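Local coordinates for hypothetical protein VC0714 (Vibrio cholerae O1 biovar eltor str. N16961, PDB 1U9D) that is of unknown function but belongs to a family of uncharacterised domains grouped with MIF-like proteins, whose fold it probably shares, at residues L19-V24 and P34-E39; V24-V29 and F53-T58; E30-T35 and T90-Q95. One frame throughout, in Å; residues are numbered along the deposited sequence.

Contact 1: residues L19-V24 and P34-E39; sequences LRFRAV and PTLLNE
L36 reaches from helix 26-44 to meet two side chains of strand 18-22, L19 and F21, which point the same way because they are two residues apart on the strand. Outward from the backbone, CB of L36 heads for the strand but stops 5.7 Å from F21 CZ. L36 CG is a little nearer, at 5.3 Å from F21 CZ, and here the chain forks. CD2 turns off on the side of helix 79-97, while CD1 runs on toward the sheet and makes the whole contact across these segments. L36 CD1 lies 4.0 Å from L19 CD2 and 3.9 Å from F21 CZ. Those two strand atoms, L19 CD2 and F21 CZ, are themselves 4.2 Å apart, so the three form a nearly equilateral triangle, with the methyl lodged against both strand residues.

The phenyl group meets it edge on: CD1 sits close to the ring plane, beyond CZ, rather than over a face. L36 and F21 extend from opposite directions, whereas L19 comes in at a slant and offers one methyl. The first torsion of L36, -108°, is well off a staggered value, so some torsional strain probably accompanies this placement.

The intervening R20 and R22 stand on the reverse side of the strand, where R22 makes a salt bridge with E71. All three touching residues are buried, and they join helix to sheet within the beta-alpha-beta unit that runs from strand 18-22 through helix 26-44 to strand 52-55. L19 also touches L40 of the same helix and I89 of helix 79-97, F21 touches V29 and V70, and L36 leans on V88 and Q92, placing this contact where both long helices press on the inner strands.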
loop_
_atom_site.group_PDB
_atom_site.type_symbol
_atom_site.label_atom_id
_atom_site.label_comp_id
_atom_site.label_asym_id
_atom_site.label_seq_id
_atom_site.Cartn_x
_atom_site.Cartn_y
_atom_site.Cartn_z
ATOM N N LEU A 19 -7.477 -14.863 10.210
ATOM C CA LEU A 19 -8.876 -14.695 10.577
ATOM C C LEU A 19 -9.358 -15.968 11.215
ATOM O O LEU A 19 -9.218 -17.042 10.617
ATOM C CB LEU A 19 -9.719 -14.410 9.358
ATOM C CG LEU A 19 -9.591 -12.972 8.847
ATOM C CD1 LEU A 19 -8.327 -12.803 8.046
ATOM C CD2 LEU A 19 -10.822 -12.650 8.033
ATOM N N ARG A 20 -9.966 -15.853 12.387
ATOM C CA ARG A 20 -10.480 -16.998 13.113
ATOM C C ARG A 20 -11.983 -16.845 13.286
ATOM O O ARG A 20 -12.428 -15.845 13.810
ATOM C CB ARG A 20 -9.811 -17.107 14.460
ATOM C CG ARG A 20 -8.353 -17.289 14.360
ATOM C CD ARG A 20 -7.672 -17.486 15.691
ATOM N NE ARG A 20 -6.263 -17.734 15.448
ATOM C CZ ARG A 20 -5.326 -17.769 16.381
ATOM N NH1 ARG A 20 -5.626 -17.551 17.649
ATOM N NH2 ARG A 20 -4.074 -17.998 16.011
ATOM N N PHE A 21 -12.743 -17.825 12.815
ATOM C CA PHE A 21 -14.179 -17.755 12.791
ATOM C C PHE A 21 -14.726 -18.574 13.929
ATOM O O PHE A 21 -14.484 -19.776 13.980
ATOM C CB PHE A 21 -14.671 -18.302 11.455
ATOM C CG PHE A 21 -14.318 -17.433 10.294
ATOM C CD1 PHE A 21 -15.169 -16.420 9.896
ATOM C CD2 PHE A 21 -13.112 -17.582 9.648
ATOM C CE1 PHE A 21 -14.830 -15.563 8.831
ATOM C CE2 PHE A 21 -12.763 -16.733 8.594
ATOM C CZ PHE A 21 -13.644 -15.726 8.184
ATOM N N ARG A 22 -15.447 -17.929 14.834
ATOM C CA ARG A 22 -15.985 -18.569 16.024
ATOM C C ARG A 22 -17.500 -18.427 16.029
ATOM O O ARG A 22 -18.021 -17.382 15.640
ATOM C CB ARG A 22 -15.504 -17.862 17.279
ATOM C CG ARG A 22 -14.041 -17.677 17.415
ATOM C CD ARG A 22 -13.619 -17.491 18.875
ATOM N NE ARG A 22 -12.196 -17.601 18.871
ATOM C CZ ARG A 22 -11.502 -18.535 19.475
ATOM N NH1 ARG A 22 -12.079 -19.455 20.233
ATOM N NH2 ARG A 22 -10.204 -18.516 19.332
ATOM N N ALA A 23 -18.193 -19.455 16.516
ATOM C CA ALA A 23 -19.656 -19.424 16.639
ATOM C C ALA A 23 -20.359 -19.155 15.315
ATOM O O ALA A 23 -21.377 -18.460 15.247
ATOM C CB ALA A 23 -20.072 -18.395 17.709
ATOM N N VAL A 24 -19.805 -19.715 14.251
ATOM C CA VAL A 24 -20.340 -19.564 12.903
ATOM C C VAL A 24 -20.444 -20.981 12.319
ATOM O O VAL A 24 -19.529 -21.781 12.453
ATOM C CB VAL A 24 -19.435 -18.722 11.980
ATOM C CG1 VAL A 24 -19.559 -17.259 12.252
ATOM C CG2 VAL A 24 -18.002 -19.122 12.135
ATOM N N PRO A 34 -13.613 -17.832 0.197
ATOM C CA PRO A 34 -13.178 -17.370 -1.133
ATOM C C PRO A 34 -13.568 -15.944 -1.466
ATOM O O PRO A 34 -12.776 -15.221 -2.049
ATOM C CB PRO A 34 -13.887 -18.307 -2.113
ATOM C CG PRO A 34 -14.404 -19.461 -1.301
ATOM C CD PRO A 34 -14.487 -19.013 0.121
ATOM N N THR A 35 -14.770 -15.532 -1.098
ATOM C CA THR A 35 -15.181 -14.175 -1.402
ATOM C C THR A 35 -14.475 -13.164 -0.509
ATOM O O THR A 35 -14.132 -12.063 -0.953
ATOM C CB THR A 35 -16.721 -14.035 -1.319
ATOM O OG1 THR A 35 -17.169 -14.335 0.002
ATOM C CG2 THR A 35 -17.390 -15.081 -2.156
ATOM N N LEU A 36 -14.237 -13.524 0.749
ATOM C CA LEU A 36 -13.486 -12.637 1.645
ATOM C C LEU A 36 -12.056 -12.458 1.197
ATOM O O LEU A 36 -11.508 -11.365 1.260
ATOM C CB LEU A 36 -13.476 -13.164 3.084
ATOM C CG LEU A 36 -14.308 -12.445 4.107
ATOM C CD1 LEU A 36 -13.863 -12.939 5.490
ATOM C CD2 LEU A 36 -14.171 -10.958 3.986
ATOM N N LEU A 37 -11.418 -13.531 0.772
ATOM C CA LEU A 37 -10.041 -13.437 0.305
ATOM C C LEU A 37 -9.933 -12.476 -0.890
ATOM O O LEU A 37 -9.043 -11.628 -0.944
ATOM C CB LEU A 37 -9.491 -14.828 -0.060
ATOM C CG LEU A 37 -8.062 -14.842 -0.567
ATOM C CD1 LEU A 37 -7.120 -14.141 0.402
ATOM C CD2 LEU A 37 -7.615 -16.275 -0.807
ATOM N N ASN A 38 -10.864 -12.592 -1.828
ATOM C CA ASN A 38 -10.909 -11.714 -2.982
ATOM C C ASN A 38 -11.016 -10.253 -2.559
ATOM O O ASN A 38 -10.213 -9.416 -2.980
ATOM C CB ASN A 38 -12.095 -12.057 -3.885
ATOM C CG ASN A 38 -11.895 -13.331 -4.674
ATOM O OD1 ASN A 38 -10.780 -13.787 -4.891
ATOM N ND2 ASN A 38 -13.002 -13.910 -5.116
ATOM N N GLU A 39 -11.983 -9.954 -1.702
ATOM C CA GLU A 39 -12.217 -8.574 -1.276
ATOM C C GLU A 39 -11.110 -7.988 -0.391
ATOM O O GLU A 39 -10.684 -6.845 -0.612
ATOM C CB GLU A 39 -13.600 -8.396 -0.629
ATOM C CG GLU A 39 -14.053 -6.944 -0.704
ATOM C CD GLU A 39 -15.498 -6.680 -0.297
ATOM O OE1 GLU A 39 -16.220 -7.620 0.096
ATOM O OE2 GLU A 39 -15.911 -5.494 -0.369
#

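Contact 2: residues V24-V29 and F53-T58; sequences VEAHIV and FELINT
L55 reaches out from its strand with CG opposite the backbone N (chi1 177°), and the second torsion then directs its two methyls at the start of helix 26-44. V29 answers from the helix with CG1 opposite its own backbone N, a setting that leaves CG2 beside that N and close to L55. The first turn of the crossover helix here meets the second strand of a beta-alpha-beta unit, in which helix 26-44 links the parallel neighbours 18-22 and 52-55.

Each L55 methyl has its own partners. L55 CD1 meets V29 CG2, at 3.8 Å, and on the same side V24, in the loop before the helix, where V24 CG2 lies 4.1 Å away and V24 O 3.9 Å away. L55 CD2 takes the other side and rests on A26, 3.6 Å from its CB and 3.7 Å from its CA; having only a methyl there lets the leucine come close to the helix backbone. The V29 and L55 side chains meet at an angle, whereas V24 and L55 run past each other in opposite senses.

On the outer side of this first turn E25 occupies the N-cap: H27 N donates to E25 OE1 at 3.1 Å with an N-H...O angle of 163°, arriving 63° out of the carboxylate plane.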
loop_
_atom_site.group_PDB
_atom_site.type_symbol
_atom_site.label_atom_id
_atom_site.label_comp_id
_atom_site.label_asym_id
_atom_site.label_seq_id
_atom_site.Cartn_x
_atom_site.Cartn_y
_atom_site.Cartn_z
ATOM N N VAL A 24 -19.805 -19.715 14.251
ATOM C CA VAL A 24 -20.340 -19.564 12.903
ATOM C C VAL A 24 -20.444 -20.981 12.319
ATOM O O VAL A 24 -19.529 -21.781 12.453
ATOM C CB VAL A 24 -19.435 -18.722 11.980
ATOM C CG1 VAL A 24 -19.559 -17.259 12.252
ATOM C CG2 VAL A 24 -18.002 -19.122 12.135
ATOM N N GLU A 25 -21.551 -21.294 11.671
ATOM C CA GLU A 25 -21.712 -22.608 11.080
ATOM C C GLU A 25 -20.673 -22.843 9.988
ATOM O O GLU A 25 -20.341 -21.923 9.251
ATOM C CB GLU A 25 -23.116 -22.763 10.520
ATOM C CG GLU A 25 -23.501 -24.215 10.317
ATOM C CD GLU A 25 -23.413 -24.640 8.869
ATOM O OE1 GLU A 25 -22.988 -25.792 8.595
ATOM O OE2 GLU A 25 -23.779 -23.812 8.005
ATOM N N ALA A 26 -20.208 -24.090 9.883
ATOM C CA ALA A 26 -19.102 -24.457 9.015
ATOM C C ALA A 26 -19.391 -24.115 7.559
ATOM O O ALA A 26 -18.524 -23.601 6.861
ATOM C CB ALA A 26 -18.784 -25.956 9.155
ATOM N N HIS A 27 -20.613 -24.373 7.109
ATOM C CA HIS A 27 -20.948 -24.169 5.701
ATOM C C HIS A 27 -20.931 -22.698 5.310
ATOM O O HIS A 27 -20.552 -22.370 4.194
ATOM C CB HIS A 27 -22.303 -24.778 5.335
ATOM C CG HIS A 27 -22.386 -26.257 5.544
ATOM N ND1 HIS A 27 -21.328 -27.110 5.311
ATOM C CD2 HIS A 27 -23.413 -27.036 5.963
ATOM C CE1 HIS A 27 -21.697 -28.349 5.587
ATOM N NE2 HIS A 27 -22.956 -28.330 5.985
ATOM N N ILE A 28 -21.311 -21.826 6.241
ATOM C CA ILE A 28 -21.207 -20.382 6.070
ATOM C C ILE A 28 -19.753 -19.971 5.853
ATOM O O ILE A 28 -19.444 -19.259 4.922
ATOM C CB ILE A 28 -21.747 -19.640 7.314
ATOM C CG1 ILE A 28 -23.232 -19.906 7.513
ATOM C CG2 ILE A 28 -21.525 -18.138 7.203
ATOM C CD1 ILE A 28 -24.079 -19.484 6.366
ATOM N N VAL A 29 -18.871 -20.427 6.731
ATOM C CA VAL A 29 -17.457 -20.102 6.628
ATOM C C VAL A 29 -16.873 -20.594 5.299
ATOM O O VAL A 29 -16.069 -19.895 4.668
ATOM C CB VAL A 29 -16.687 -20.687 7.824
ATOM C CG1 VAL A 29 -15.204 -20.389 7.720
ATOM C CG2 VAL A 29 -17.225 -20.090 9.120
ATOM N N PHE A 53 -7.214 -18.428 7.160
ATOM C CA PHE A 53 -8.587 -18.498 7.622
ATOM C C PHE A 53 -8.744 -19.766 8.436
ATOM O O PHE A 53 -8.345 -20.847 7.985
ATOM C CB PHE A 53 -9.526 -18.547 6.427
ATOM C CG PHE A 53 -9.378 -17.397 5.502
ATOM C CD1 PHE A 53 -10.160 -16.276 5.650
ATOM C CD2 PHE A 53 -8.441 -17.421 4.482
ATOM C CE1 PHE A 53 -10.009 -15.198 4.793
ATOM C CE2 PHE A 53 -8.294 -16.359 3.656
ATOM C CZ PHE A 53 -9.076 -15.235 3.818
ATOM N N GLU A 54 -9.313 -19.659 9.634
ATOM C CA GLU A 54 -9.444 -20.810 10.522
ATOM C C GLU A 54 -10.891 -20.913 11.020
ATOM O O GLU A 54 -11.435 -19.947 11.472
ATOM C CB GLU A 54 -8.485 -20.631 11.706
ATOM C CG GLU A 54 -8.592 -21.662 12.804
ATOM C CD GLU A 54 -7.462 -21.577 13.831
ATOM O OE1 GLU A 54 -7.444 -22.444 14.737
ATOM O OE2 GLU A 54 -6.589 -20.667 13.759
ATOM N N LEU A 55 -11.502 -22.085 10.930
ATOM C CA LEU A 55 -12.778 -22.360 11.575
ATOM C C LEU A 55 -12.487 -23.029 12.912
ATOM O O LEU A 55 -11.872 -24.074 12.938
ATOM C CB LEU A 55 -13.604 -23.306 10.722
ATOM C CG LEU A 55 -14.959 -23.775 11.267
ATOM C CD1 LEU A 55 -15.825 -22.595 11.618
ATOM C CD2 LEU A 55 -15.604 -24.705 10.240
ATOM N N ILE A 56 -12.965 -22.434 14.003
ATOM C CA ILE A 56 -12.610 -22.859 15.349
ATOM C C ILE A 56 -13.722 -23.806 15.777
ATOM O O ILE A 56 -14.875 -23.459 15.654
ATOM C CB ILE A 56 -12.513 -21.619 16.279
ATOM C CG1 ILE A 56 -11.396 -20.687 15.813
ATOM C CG2 ILE A 56 -12.311 -22.015 17.734
ATOM C CD1 ILE A 56 -10.052 -21.293 15.850
ATOM N N ASN A 57 -13.407 -24.999 16.271
ATOM C CA ASN A 57 -14.479 -25.998 16.409
ATOM C C ASN A 57 -15.046 -26.271 17.809
ATOM O O ASN A 57 -15.307 -27.429 18.187
ATOM C CB ASN A 57 -14.106 -27.268 15.652
ATOM C CG ASN A 57 -14.356 -27.121 14.175
ATOM O OD1 ASN A 57 -13.419 -27.013 13.362
ATOM N ND2 ASN A 57 -15.637 -27.063 13.815
ATOM N N THR A 58 -15.334 -25.175 18.503
ATOM C CA THR A 58 -15.689 -25.176 19.913
ATOM C C THR A 58 -17.181 -24.970 20.119
ATOM O O THR A 58 -17.913 -24.588 19.202
ATOM C CB THR A 58 -14.954 -24.046 20.629
ATOM O OG1 THR A 58 -15.190 -22.812 19.949
ATOM C CG2 THR A 58 -13.441 -24.214 20.548
#

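Contact 3: residues E30-T35 and T90-Q95; sequences ESLVPT and TDQIRQ
Q92 and I93 of helix 79-97 face L32 and T35 of helix 26-44. Q92 comes first along its helix. Its CB rests 4.0 Å from L32 CD2, and a bend at chi2 (-147°) swings the amide group over to T35. There Q92 CD lies 3.8 Å from T35 OG1 and 3.9 Å from T35 O, the glutamine and threonine side chains passing in opposite directions.

I93, the next residue, works on the buried side. Its CG1 is 3.4 Å from L32 CD1, tighter than usual for two carbons, and its CD1 is 3.6 Å from the same methyl. L32 thus divides its branches, CD1 to the isoleucine and CD2 to the glutamine. The first torsion of L32 (-128°) is far from staggered, so the side chain is perhaps slightly strained here. I93 also touches L103 in a loop. One step on, R94 has turned to the far side of the helix, where its NH2 bonds to S101 O.

The axes of the two segments approach to 10.3 Å and run at 141°, broadly antiparallel. Two such helices lying side by side across one face of a mixed four-stranded sheet make a two-layer alpha/beta sandwich, consistent with the fold of the MIF group.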
loop_
_atom_site.group_PDB
_atom_site.type_symbol
_atom_site.label_atom_id
_atom_site.label_comp_id
_atom_site.label_asym_id
_atom_site.label_seq_id
_atom_site.Cartn_x
_atom_site.Cartn_y
_atom_site.Cartn_z
ATOM N N GLU A 30 -17.283 -21.787 4.875
ATOM C CA GLU A 30 -16.746 -22.415 3.653
ATOM C C GLU A 30 -17.090 -21.588 2.426
ATOM O O GLU A 30 -16.292 -21.506 1.488
ATOM C CB GLU A 30 -17.338 -23.813 3.463
ATOM C CG GLU A 30 -16.785 -24.850 4.419
ATOM C CD GLU A 30 -17.511 -26.196 4.339
ATOM O OE1 GLU A 30 -18.672 -26.261 3.848
ATOM O OE2 GLU A 30 -16.919 -27.204 4.789
ATOM N N SER A 31 -18.286 -21.016 2.435
ATOM C CA SER A 31 -18.761 -20.129 1.383
ATOM C C SER A 31 -18.114 -18.753 1.425
ATOM O O SER A 31 -17.868 -18.146 0.384
ATOM C CB SER A 31 -20.277 -19.946 1.501
ATOM O OG SER A 31 -20.941 -21.206 1.512
ATOM N N LEU A 32 -17.859 -18.275 2.638
ATOM C CA LEU A 32 -17.334 -16.946 2.913
ATOM C C LEU A 32 -15.878 -16.767 2.505
ATOM O O LEU A 32 -15.462 -15.689 2.086
ATOM C CB LEU A 32 -17.370 -16.722 4.411
ATOM C CG LEU A 32 -18.039 -15.480 4.909
ATOM C CD1 LEU A 32 -18.328 -15.690 6.362
ATOM C CD2 LEU A 32 -17.119 -14.317 4.683
ATOM N N VAL A 33 -15.090 -17.812 2.685
ATOM C CA VAL A 33 -13.647 -17.643 2.667
ATOM C C VAL A 33 -13.188 -17.188 1.283
ATOM O O VAL A 33 -12.489 -16.197 1.194
ATOM C CB VAL A 33 -12.900 -18.884 3.159
ATOM C CG1 VAL A 33 -11.416 -18.833 2.695
ATOM C CG2 VAL A 33 -12.958 -18.961 4.686
ATOM N N PRO A 34 -13.613 -17.832 0.197
ATOM C CA PRO A 34 -13.178 -17.370 -1.133
ATOM C C PRO A 34 -13.568 -15.944 -1.466
ATOM O O PRO A 34 -12.776 -15.221 -2.049
ATOM C CB PRO A 34 -13.887 -18.307 -2.113
ATOM C CG PRO A 34 -14.404 -19.461 -1.301
ATOM C CD PRO A 34 -14.487 -19.013 0.121
ATOM N N THR A 35 -14.770 -15.532 -1.098
ATOM C CA THR A 35 -15.181 -14.175 -1.402
ATOM C C THR A 35 -14.475 -13.164 -0.509
ATOM O O THR A 35 -14.132 -12.063 -0.953
ATOM C CB THR A 35 -16.721 -14.035 -1.319
ATOM O OG1 THR A 35 -17.169 -14.335 0.002
ATOM C CG2 THR A 35 -17.390 -15.081 -2.156
ATOM N N THR A 90 -18.097 -7.727 7.890
ATOM C CA THR A 90 -19.452 -7.674 8.386
ATOM C C THR A 90 -20.467 -7.795 7.270
ATOM O O THR A 90 -21.408 -8.595 7.361
ATOM C CB THR A 90 -19.638 -6.379 9.176
ATOM O OG1 THR A 90 -18.743 -6.408 10.299
ATOM C CG2 THR A 90 -21.014 -6.315 9.781
ATOM N N ASP A 91 -20.228 -7.049 6.206
ATOM C CA ASP A 91 -21.076 -7.042 5.023
ATOM C C ASP A 91 -21.148 -8.397 4.319
ATOM O O ASP A 91 -22.237 -8.858 3.973
ATOM C CB ASP A 91 -20.632 -5.913 4.079
ATOM C CG ASP A 91 -21.120 -4.538 4.551
ATOM O OD1 ASP A 91 -21.993 -4.496 5.459
ATOM O OD2 ASP A 91 -20.702 -3.442 4.090
ATOM N N GLN A 92 -20.025 -9.084 4.165
ATOM C CA GLN A 92 -20.064 -10.427 3.599
ATOM C C GLN A 92 -20.806 -11.442 4.463
ATOM O O GLN A 92 -21.630 -12.212 3.960
ATOM C CB GLN A 92 -18.653 -10.897 3.301
ATOM C CG GLN A 92 -18.023 -10.040 2.209
ATOM C CD GLN A 92 -17.069 -10.796 1.320
ATOM O OE1 GLN A 92 -16.429 -10.194 0.455
ATOM N NE2 GLN A 92 -16.941 -12.097 1.540
ATOM N N ILE A 93 -20.554 -11.432 5.770
ATOM C CA ILE A 93 -21.282 -12.306 6.676
ATOM C C ILE A 93 -22.793 -12.005 6.643
ATOM O O ILE A 93 -23.594 -12.924 6.693
ATOM C CB ILE A 93 -20.714 -12.229 8.127
ATOM C CG1 ILE A 93 -19.618 -13.272 8.334
ATOM C CG2 ILE A 93 -21.780 -12.500 9.154
ATOM C CD1 ILE A 93 -18.245 -12.716 8.414
ATOM N N ARG A 94 -23.174 -10.741 6.545
ATOM C CA ARG A 94 -24.598 -10.375 6.508
ATOM C C ARG A 94 -25.322 -10.927 5.293
ATOM O O ARG A 94 -26.506 -11.291 5.356
ATOM C CB ARG A 94 -24.760 -8.870 6.564
ATOM C CG ARG A 94 -24.395 -8.356 7.925
ATOM C CD ARG A 94 -24.959 -7.053 8.302
ATOM N NE ARG A 94 -25.261 -7.019 9.730
ATOM C CZ ARG A 94 -25.364 -5.907 10.441
ATOM N NH1 ARG A 94 -25.198 -4.717 9.872
ATOM N NH2 ARG A 94 -25.643 -5.981 11.736
ATOM N N GLN A 95 -24.595 -11.000 4.191
ATOM C CA GLN A 95 -25.089 -11.628 2.983
ATOM C C GLN A 95 -25.510 -13.069 3.167
ATOM O O GLN A 95 -26.446 -13.515 2.532
ATOM C CB GLN A 95 -24.005 -11.584 1.919
ATOM C CG GLN A 95 -24.515 -11.839 0.545
ATOM C CD GLN A 95 -24.085 -10.743 -0.384
ATOM O OE1 GLN A 95 -22.931 -10.723 -0.813
ATOM N NE2 GLN A 95 -24.993 -9.804 -0.676
#

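Overall arrangement
All three contacts use helix 26-44. Contacts 1 and 2 set it against neighbouring parallel strands, 18-22 and 52-55, and contact 3 against helix 79-97. The centres of contacts 1 and 3 are about 6 Å apart, those of contacts 1 and 2 about 9 Å and those of contacts 2 and 3 about 12 Å. Along the chain the segments of contact 2 alternate with those of contact 1 and also with those of contact 3. Probable backbone hydrogen bonds from E54 N to L19 O and from F21 N to E54 O join contacts 1 and 2. Contacts 1 and 3 share P34 and T35. The three contacts together hold helix 26-44 against the sheet and against its partner helix.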